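Local coordinates for uncharacterized protein (Staphylococcus saprophyticus subsp. saprophyticus ATCC 15305, PDB 3FOJ) that is of unknown function but has a rhodanese-like domain, the fold of sulfurtransferases, and so may take part in transferring sulfane sulfur, at residues A[7-12]-A[19-24]; A[23-28]-A[32-37]; A[41-46]-A[70-75]. One frame throughout, in Å; residues are numbered along the deposited sequence.

Interaction 1 of 3, residues A[7-12]-A[19-24]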
loop_
_atom_site.group_PDB
_atom_site.type_symbol
_atom_site.label_atom_id
_atom_site.label_comp_id
_atom_site.label_asym_id
_atom_site.label_seq_id
_atom_site.Cartn_x
_atom_site.Cartn_y
_atom_site.Cartn_z
ATOM N N THR A 7 -12.451 -3.877 0.292
ATOM C CA THR A 7 -13.198 -4.964 0.903
ATOM C C THR A 7 -12.377 -6.244 0.788
ATOM O O THR A 7 -12.298 -7.028 1.737
ATOM C CB THR A 7 -14.564 -5.155 0.213
ATOM O OG1 THR A 7 -15.379 -4.002 0.456
ATOM C CG2 THR A 7 -15.271 -6.394 0.750
ATOM N N GLU A 8 -11.756 -6.443 -0.372
ATOM C CA GLU A 8 -10.922 -7.621 -0.598
ATOM C C GLU A 8 -9.688 -7.565 0.292
ATOM O O GLU A 8 -9.250 -8.584 0.820
ATOM C CB GLU A 8 -10.451 -7.693 -2.047
ATOM C CG GLU A 8 -11.532 -7.864 -3.081
ATOM C CD GLU A 8 -10.939 -8.095 -4.455
ATOM O OE1 GLU A 8 -10.442 -9.216 -4.703
ATOM O OE2 GLU A 8 -10.953 -7.156 -5.277
ATOM N N LEU A 9 -9.121 -6.373 0.443
ATOM C CA LEU A 9 -7.932 -6.214 1.272
ATOM C C LEU A 9 -8.223 -6.548 2.729
ATOM O O LEU A 9 -7.424 -7.214 3.383
ATOM C CB LEU A 9 -7.388 -4.786 1.172
ATOM C CG LEU A 9 -6.106 -4.512 1.973
ATOM C CD1 LEU A 9 -4.985 -5.437 1.514
ATOM C CD2 LEU A 9 -5.703 -3.058 1.801
ATOM N N LYS A 10 -9.363 -6.093 3.240
ATOM C CA LYS A 10 -9.714 -6.376 4.630
ATOM C C LYS A 10 -9.927 -7.868 4.863
ATOM O O LYS A 10 -9.523 -8.402 5.896
ATOM C CB LYS A 10 -10.968 -5.598 5.048
ATOM C CG LYS A 10 -10.729 -4.102 5.206
ATOM C CD LYS A 10 -11.971 -3.362 5.667
ATOM C CE LYS A 10 -11.702 -1.869 5.770
ATOM N NZ LYS A 10 -12.924 -1.076 6.071
ATOM N N GLU A 11 -10.555 -8.545 3.908
ATOM C CA GLU A 11 -10.792 -9.977 4.058
ATOM C C GLU A 11 -9.483 -10.754 4.078
ATOM O O GLU A 11 -9.438 -11.892 4.543
ATOM C CB GLU A 11 -11.700 -10.497 2.940
ATOM C CG GLU A 11 -13.150 -10.062 3.081
ATOM C CD GLU A 11 -14.083 -10.829 2.161
ATOM O OE1 GLU A 11 -14.091 -12.076 2.228
ATOM O OE2 GLU A 11 -14.811 -10.185 1.380
ATOM N N LYS A 12 -8.417 -10.134 3.576
ATOM C CA LYS A 12 -7.105 -10.770 3.556
ATOM C C LYS A 12 -6.598 -10.984 4.980
ATOM O O LYS A 12 -5.736 -11.825 5.220
ATOM C CB LYS A 12 -6.109 -9.908 2.777
ATOM C CG LYS A 12 -6.323 -9.900 1.271
ATOM C CD LYS A 12 -5.902 -11.215 0.641
ATOM C CE LYS A 12 -5.948 -11.139 -0.877
ATOM N NZ LYS A 12 -5.417 -12.378 -1.509
ATOM N N VAL A 19 -0.383 -9.872 4.654
ATOM C CA VAL A 19 0.164 -9.395 3.389
ATOM C C VAL A 19 1.037 -8.166 3.600
ATOM O O VAL A 19 0.928 -7.477 4.619
ATOM C CB VAL A 19 -0.954 -9.036 2.386
ATOM C CG1 VAL A 19 -1.760 -10.276 2.036
ATOM C CG2 VAL A 19 -1.849 -7.954 2.972
ATOM N N ASN A 20 1.909 -7.905 2.632
ATOM C CA ASN A 20 2.803 -6.754 2.684
ATOM C C ASN A 20 2.057 -5.526 2.179
ATOM O O ASN A 20 1.626 -5.494 1.029
ATOM C CB ASN A 20 4.017 -6.984 1.787
ATOM C CG ASN A 20 4.814 -8.213 2.173
ATOM O OD1 ASN A 20 5.388 -8.880 1.314
ATOM N ND2 ASN A 20 4.873 -8.507 3.464
ATOM N N ILE A 21 1.909 -4.521 3.036
ATOM C CA ILE A 21 1.229 -3.289 2.663
ATOM C C ILE A 21 2.205 -2.122 2.769
ATOM O O ILE A 21 2.952 -2.027 3.740
ATOM C CB ILE A 21 0.035 -2.989 3.597
ATOM C CG1 ILE A 21 -1.010 -4.098 3.481
ATOM C CG2 ILE A 21 -0.569 -1.630 3.255
ATOM C CD1 ILE A 21 -2.136 -3.974 4.486
ATOM N N VAL A 22 2.198 -1.252 1.761
ATOM C CA VAL A 22 3.048 -0.066 1.746
ATOM C C VAL A 22 2.146 1.159 1.578
ATOM O O VAL A 22 1.447 1.301 0.568
ATOM C CB VAL A 22 4.084 -0.098 0.590
ATOM C CG1 VAL A 22 4.910 1.182 0.596
ATOM C CG2 VAL A 22 4.994 -1.313 0.736
ATOM N N ASP A 23 2.161 2.012 2.598
ATOM C CA ASP A 23 1.379 3.248 2.667
ATOM C C ASP A 23 2.280 4.357 2.117
ATOM O O ASP A 23 3.290 4.690 2.731
ATOM C CB ASP A 23 1.043 3.523 4.138
ATOM C CG ASP A 23 0.106 4.701 4.332
ATOM O OD1 ASP A 23 0.129 5.654 3.524
ATOM O OD2 ASP A 23 -0.650 4.680 5.329
ATOM N N VAL A 24 1.912 4.935 0.974
ATOM C CA VAL A 24 2.740 5.967 0.356
ATOM C C VAL A 24 2.296 7.420 0.566
ATOM O O VAL A 24 2.732 8.324 -0.153
ATOM C CB VAL A 24 2.905 5.677 -1.163
ATOM C CG1 VAL A 24 3.545 4.300 -1.352
ATOM C CG2 VAL A 24 1.549 5.714 -1.867
#

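Interaction 2 of 3, residues A[23-28]-A[32-37]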
loop_
_atom_site.group_PDB
_atom_site.type_symbol
_atom_site.label_atom_id
_atom_site.label_comp_id
_atom_site.label_asym_id
_atom_site.label_seq_id
_atom_site.Cartn_x
_atom_site.Cartn_y
_atom_site.Cartn_z
ATOM N N ASP A 23 2.161 2.012 2.598
ATOM C CA ASP A 23 1.379 3.248 2.667
ATOM C C ASP A 23 2.280 4.357 2.117
ATOM O O ASP A 23 3.290 4.690 2.731
ATOM C CB ASP A 23 1.043 3.523 4.138
ATOM C CG ASP A 23 0.106 4.701 4.332
ATOM O OD1 ASP A 23 0.129 5.654 3.524
ATOM O OD2 ASP A 23 -0.650 4.680 5.329
ATOM N N VAL A 24 1.912 4.935 0.974
ATOM C CA VAL A 24 2.740 5.967 0.356
ATOM C C VAL A 24 2.296 7.420 0.566
ATOM O O VAL A 24 2.732 8.324 -0.153
ATOM C CB VAL A 24 2.905 5.677 -1.163
ATOM C CG1 VAL A 24 3.545 4.300 -1.352
ATOM C CG2 VAL A 24 1.549 5.714 -1.867
ATOM N N ARG A 25 1.436 7.644 1.553
ATOM C CA ARG A 25 0.969 8.996 1.854
ATOM C C ARG A 25 2.090 9.759 2.558
ATOM O O ARG A 25 3.143 9.193 2.849
ATOM C CB ARG A 25 -0.259 8.943 2.765
ATOM C CG ARG A 25 -1.490 8.287 2.141
ATOM C CD ARG A 25 -2.620 8.193 3.158
ATOM N NE ARG A 25 -2.239 7.343 4.281
ATOM C CZ ARG A 25 -2.858 7.312 5.456
ATOM N NH1 ARG A 25 -3.909 8.092 5.683
ATOM N NH2 ARG A 25 -2.417 6.499 6.408
ATOM N N THR A 26 1.868 11.040 2.835
ATOM C CA THR A 26 2.887 11.831 3.518
ATOM C C THR A 26 2.777 11.661 5.033
ATOM O O THR A 26 1.764 11.182 5.542
ATOM C CB THR A 26 2.788 13.333 3.155
ATOM O OG1 THR A 26 1.492 13.834 3.498
ATOM C CG2 THR A 26 3.033 13.535 1.667
ATOM N N ASP A 27 3.833 12.056 5.738
ATOM C CA ASP A 27 3.921 11.944 7.192
ATOM C C ASP A 27 2.702 12.393 8.004
ATOM O O ASP A 27 2.180 11.623 8.811
ATOM C CB ASP A 27 5.163 12.699 7.682
ATOM C CG ASP A 27 5.365 12.586 9.182
ATOM O OD1 ASP A 27 4.476 13.023 9.945
ATOM O OD2 ASP A 27 6.418 12.063 9.601
ATOM N N GLN A 28 2.255 13.631 7.815
ATOM C CA GLN A 28 1.115 14.127 8.580
ATOM C C GLN A 28 -0.144 13.301 8.332
ATOM O O GLN A 28 -0.997 13.182 9.210
ATOM C CB GLN A 28 0.843 15.601 8.261
ATOM C CG GLN A 28 -0.317 16.207 9.053
ATOM C CD GLN A 28 -0.045 16.319 10.547
ATOM O OE1 GLN A 28 -0.944 16.648 11.328
ATOM N NE2 GLN A 28 1.194 16.055 10.951
HETATM N N MSE A 32 -2.348 10.347 11.160
HETATM C CA MSE A 32 -3.755 10.221 11.535
HETATM C C MSE A 32 -4.165 8.753 11.689
HETATM O O MSE A 32 -5.292 8.447 12.079
HETATM C CB MSE A 32 -4.648 10.908 10.496
HETATM C CG MSE A 32 -4.380 12.402 10.343
HETATM SE SE MSE A 32 -4.673 13.422 11.974
HETATM C CE MSE A 32 -2.867 13.440 12.646
ATOM N N GLY A 33 -3.245 7.843 11.381
ATOM C CA GLY A 33 -3.550 6.429 11.514
ATOM C C GLY A 33 -3.219 5.597 10.293
ATOM O O GLY A 33 -3.478 6.009 9.163
ATOM N N ILE A 34 -2.651 4.417 10.523
ATOM C CA ILE A 34 -2.292 3.525 9.429
ATOM C C ILE A 34 -2.880 2.135 9.636
ATOM O O ILE A 34 -3.308 1.779 10.734
ATOM C CB ILE A 34 -0.751 3.370 9.289
ATOM C CG1 ILE A 34 -0.169 2.695 10.535
ATOM C CG2 ILE A 34 -0.098 4.732 9.081
ATOM C CD1 ILE A 34 1.290 2.322 10.390
ATOM N N ILE A 35 -2.906 1.355 8.562
ATOM C CA ILE A 35 -3.394 -0.014 8.632
ATOM C C ILE A 35 -2.351 -0.778 9.443
ATOM O O ILE A 35 -1.151 -0.660 9.184
ATOM C CB ILE A 35 -3.496 -0.631 7.226
ATOM C CG1 ILE A 35 -4.583 0.087 6.423
ATOM C CG2 ILE A 35 -3.754 -2.126 7.332
ATOM C CD1 ILE A 35 -4.641 -0.323 4.960
ATOM N N PRO A 36 -2.785 -1.555 10.448
ATOM C CA PRO A 36 -1.806 -2.302 11.245
ATOM C C PRO A 36 -0.871 -3.126 10.359
ATOM O O PRO A 36 -1.321 -3.810 9.434
ATOM C CB PRO A 36 -2.684 -3.177 12.136
ATOM C CG PRO A 36 -3.915 -2.328 12.323
ATOM C CD PRO A 36 -4.156 -1.805 10.926
ATOM N N GLY A 37 0.427 -3.033 10.630
ATOM C CA GLY A 37 1.411 -3.783 9.865
ATOM C C GLY A 37 1.964 -3.112 8.617
ATOM O O GLY A 37 2.906 -3.616 8.011
HETATM O O HOH W 1 -2.140 2.562 6.012
HETATM O O HOH W 2 -5.069 8.083 8.286
#

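Interaction 3 of 3, residues A[41-46]-A[70-75]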
loop_
_atom_site.group_PDB
_atom_site.type_symbol
_atom_site.label_atom_id
_atom_site.label_comp_id
_atom_site.label_asym_id
_atom_site.label_seq_id
_atom_site.Cartn_x
_atom_site.Cartn_y
_atom_site.Cartn_z
ATOM N N ILE A 41 6.270 4.553 3.309
ATOM C CA ILE A 41 7.333 5.090 2.467
ATOM C C ILE A 41 6.646 6.077 1.532
ATOM O O ILE A 41 5.938 5.671 0.618
ATOM C CB ILE A 41 8.018 3.997 1.626
ATOM C CG1 ILE A 41 8.628 2.936 2.545
ATOM C CG2 ILE A 41 9.094 4.635 0.741
ATOM C CD1 ILE A 41 9.237 1.755 1.805
ATOM N N PRO A 42 6.840 7.388 1.753
ATOM C CA PRO A 42 6.214 8.410 0.907
ATOM C C PRO A 42 6.485 8.211 -0.583
ATOM O O PRO A 42 7.591 7.843 -0.974
ATOM C CB PRO A 42 6.813 9.710 1.437
ATOM C CG PRO A 42 7.100 9.391 2.876
ATOM C CD PRO A 42 7.688 8.009 2.784
HETATM N N MSE A 43 5.477 8.466 -1.410
HETATM C CA MSE A 43 5.616 8.295 -2.854
HETATM C C MSE A 43 6.883 8.924 -3.426
HETATM O O MSE A 43 7.588 8.304 -4.226
HETATM C CB MSE A 43 4.401 8.875 -3.584
HETATM C CG MSE A 43 4.515 8.772 -5.106
HETATM SE SE MSE A 43 2.989 9.461 -6.075
HETATM C CE MSE A 43 3.489 11.325 -6.158
ATOM N N ASN A 44 7.167 10.158 -3.022
ATOM C CA ASN A 44 8.341 10.861 -3.521
ATOM C C ASN A 44 9.646 10.118 -3.270
ATOM O O ASN A 44 10.610 10.270 -4.021
ATOM C CB ASN A 44 8.439 12.251 -2.886
ATOM C CG ASN A 44 9.558 13.081 -3.485
ATOM O OD1 ASN A 44 9.484 13.486 -4.644
ATOM N ND2 ASN A 44 10.607 13.323 -2.702
ATOM N N SER A 45 9.680 9.320 -2.210
ATOM C CA SER A 45 10.888 8.587 -1.855
ATOM C C SER A 45 10.947 7.164 -2.390
ATOM O O SER A 45 11.936 6.473 -2.183
ATOM C CB SER A 45 11.046 8.553 -0.334
ATOM O OG SER A 45 9.941 7.913 0.272
ATOM N N ILE A 46 9.898 6.719 -3.072
ATOM C CA ILE A 46 9.883 5.359 -3.601
ATOM C C ILE A 46 11.092 5.028 -4.493
ATOM O O ILE A 46 11.684 3.957 -4.362
ATOM C CB ILE A 46 8.548 5.076 -4.350
ATOM C CG1 ILE A 46 7.429 4.821 -3.327
ATOM C CG2 ILE A 46 8.710 3.888 -5.299
ATOM C CD1 ILE A 46 7.559 3.509 -2.562
ATOM N N ALA A 70 -1.632 3.827 -7.690
ATOM C CA ALA A 70 -1.590 3.128 -8.967
ATOM C C ALA A 70 -0.334 3.536 -9.731
ATOM O O ALA A 70 0.268 2.723 -10.434
ATOM C CB ALA A 70 -2.832 3.452 -9.790
ATOM N N GLN A 71 0.047 4.803 -9.591
ATOM C CA GLN A 71 1.241 5.326 -10.245
ATOM C C GLN A 71 2.453 4.603 -9.681
ATOM O O GLN A 71 3.354 4.197 -10.419
ATOM C CB GLN A 71 1.369 6.831 -9.990
ATOM C CG GLN A 71 0.366 7.673 -10.763
ATOM C CD GLN A 71 0.417 9.135 -10.375
ATOM O OE1 GLN A 71 -0.335 9.588 -9.510
ATOM N NE2 GLN A 71 1.316 9.883 -11.003
ATOM N N VAL A 72 2.467 4.440 -8.361
ATOM C CA VAL A 72 3.557 3.747 -7.692
ATOM C C VAL A 72 3.615 2.281 -8.125
ATOM O O VAL A 72 4.698 1.730 -8.310
ATOM C CB VAL A 72 3.407 3.833 -6.154
ATOM C CG1 VAL A 72 4.397 2.903 -5.469
ATOM C CG2 VAL A 72 3.638 5.264 -5.697
ATOM N N VAL A 73 2.455 1.648 -8.283
ATOM C CA VAL A 73 2.415 0.253 -8.704
ATOM C C VAL A 73 3.062 0.098 -10.080
ATOM O O VAL A 73 3.883 -0.790 -10.280
ATOM C CB VAL A 73 0.964 -0.282 -8.735
ATOM C CG1 VAL A 73 0.913 -1.660 -9.402
ATOM C CG2 VAL A 73 0.430 -0.379 -7.308
ATOM N N GLN A 74 2.700 0.966 -11.020
ATOM C CA GLN A 74 3.277 0.903 -12.362
ATOM C C GLN A 74 4.789 1.098 -12.295
ATOM O O GLN A 74 5.550 0.388 -12.957
ATOM C CB GLN A 74 2.655 1.969 -13.263
ATOM C CG GLN A 74 1.212 1.686 -13.648
ATOM C CD GLN A 74 0.695 2.643 -14.699
ATOM O OE1 GLN A 74 0.579 3.845 -14.461
ATOM N NE2 GLN A 74 0.384 2.113 -15.877
ATOM N N TYR A 75 5.222 2.059 -11.488
ATOM C CA TYR A 75 6.642 2.327 -11.333
ATOM C C TYR A 75 7.352 1.094 -10.775
ATOM O O TYR A 75 8.393 0.678 -11.285
ATOM C CB TYR A 75 6.852 3.514 -10.390
ATOM C CG TYR A 75 8.303 3.839 -10.162
ATOM C CD1 TYR A 75 9.042 4.535 -11.120
ATOM C CD2 TYR A 75 8.955 3.408 -9.012
ATOM C CE1 TYR A 75 10.394 4.788 -10.934
ATOM C CE2 TYR A 75 10.307 3.655 -8.817
ATOM C CZ TYR A 75 11.020 4.343 -9.782
ATOM O OH TYR A 75 12.360 4.574 -9.598
#

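Interaction 1 of 3, residues A[7-12]-A[19-24]
Segment 7-12, on helix 6-11, comes nearest segment 19-24 at Lys12 and Val19, 7.4 Å between their CA atoms, and no hydrogen bond links the two backbones. Side chains bridge that gap. Leu9 does most of the reaching: with its CG swung anti to the backbone N (chi1 -178°), the branch leaves the helix surface and carries CD1 to Val19 and Ile21, two residues apart in the chain. Leu9 CD1 lies 4.3 Å from Val19 CG2 and 4.4 Å from Ile21 CD1. The one methyl thus touches both Val19 and Ile21, while Val22 faces the other way, onto Ile61. Further along the chain, Lys12 adds an apolar edge: Lys12 CB sits 4.4 Å from Val19 CG1, and the chain beyond it bends off, taking the ammonium group away from the strand. These are loose van der Waals contacts, burying 140 Å² in all. Ile21 is also packed on Ile35 and Ala38, and Lys10, on another side of the helix, hydrogen-bonds the carbonyl of Phe93 through NZ, which ties helix 6-11 to helix 89-93. A short helix laid on one face of a parallel sheet, with leucine, valine and isoleucine between them, is the helix-on-sheet packing of the alpha/beta rhodanese fold, here only partly buried.

Interaction 2 of 3, residues A[23-28]-A[32-37]
Two torsions bring Arg25 to Gly33: Asp23 holds its CG anti to the backbone N (chi1 -174°), and the arginine chain bends at chi3 (-63°), so that the guanidinium lies side-on to the carboxylate with NH2, besides gripping the carboxylate, also aimed at the Gly33 carbonyl. The motif at the base is an Asx turn, in which Arg25 N donates to Asp23 OD1 over 3.1 Å, at the end of strand 20-23 in this rhodanese-like domain. The same OD1 takes a second bond from Arg25 NE at 3.0 Å, while Arg25 NH2 reaches Asp23 OD2 at 2.8 Å as a salt bridge; in these two bonds the carboxylate oxygens use their syn lone pairs. These bonds should hold the guanidinium's rotation, and Gly33 O lies in its plane, met by Arg25 NH2 at 3.0 Å with a 165° angle at the hydrogen. Gly33, just past the helix, has positive phi, a backbone shape that calls for glycine, and its carbonyl is the one that NH2 reaches. A water donates to Gly33 O and accepts from Arg25 NH1, closing a small ring at the guanidinium edge. Beside the ion pair, Ile34 CG2 comes within 3.8 Å of Asp23 OD2, adding an apolar flank. A second water joins the loop to the carboxylate, donating to Asp23 OD2 at 2.7 Å and accepting from Ile35 N at 2.9 Å.

Interaction 3 of 3, residues A[41-46]-A[70-75]
The phenol ring of Tyr75 is the flat group that matters, and what reaches it across the contact is Ile46: its CG2 methyl comes to the ring obliquely, 3.8 Å from Tyr75 CD2 and 3.9 Å from Tyr75 CE2. The two side chains slide past each other in opposite directions, the tyrosine coming from helix 67-77 and the isoleucine from segment 41-46. Pro47, the next residue along the loop, also touches Tyr75. One turn back on the helix, Val72 stands between two partners and gives a different methyl to each. Val72 CG2 takes Met43, whose CG lies 3.7 Å away, and Val72 CG1 takes Ile46, whose CG1 lies 4.2 Å away, those last two chains crossing at about a right angle. Met43, a selenomethionine in this crystal, is extended through its first two torsions (chi1 178°) and bends only at chi3, and it is CG, partway along the chain, that packs on the valine. The backbones come closest at the same place, Met43 CA to Val72 CA measuring 7.0 Å. What presents Met43 and Ile46 together is a short 3-10 turn. Pro42 O is gripped twice, by Ser45 N at 2.8 Å and by Ser45 OG at 2.7 Å, the hydroxyl lying in the carbonyl plane on a lone pair. Ile46 N then bonds to Met43 O. Val72 also rests on Ile61 of strand 58-62, so the valine joins loop, helix and sheet. Helix 67-77 follows the loop after strand 58-62, which in rhodaneses is the active-site loop; packing the connection after strand 39-40 against that helix is consistent with the rhodanese fold.

How the interactions relate
Strand 20-23 and its exit tie the three contacts together. Interactions 1 and 2 share Asp23 and Val24, with centres 12 Å apart, and they also meet where Ile21 CD1 packs on Ile35 CG2 at 3.8 Å. Interaction 3, centred 16 Å from interaction 1 and 14 Å from interaction 2, is joined to both through the backbone: Val24 O and Met43 N are 3.0 Å apart, probably a hydrogen bond, as are Asp23 O and Ile41 N. The bound sodium ion is about 8 Å from the Ile34 side chain, about 10 Å from that of Ile46 and about 12 Å from that of Ile21. Interaction 3 includes the helix that follows the probable active-site loop.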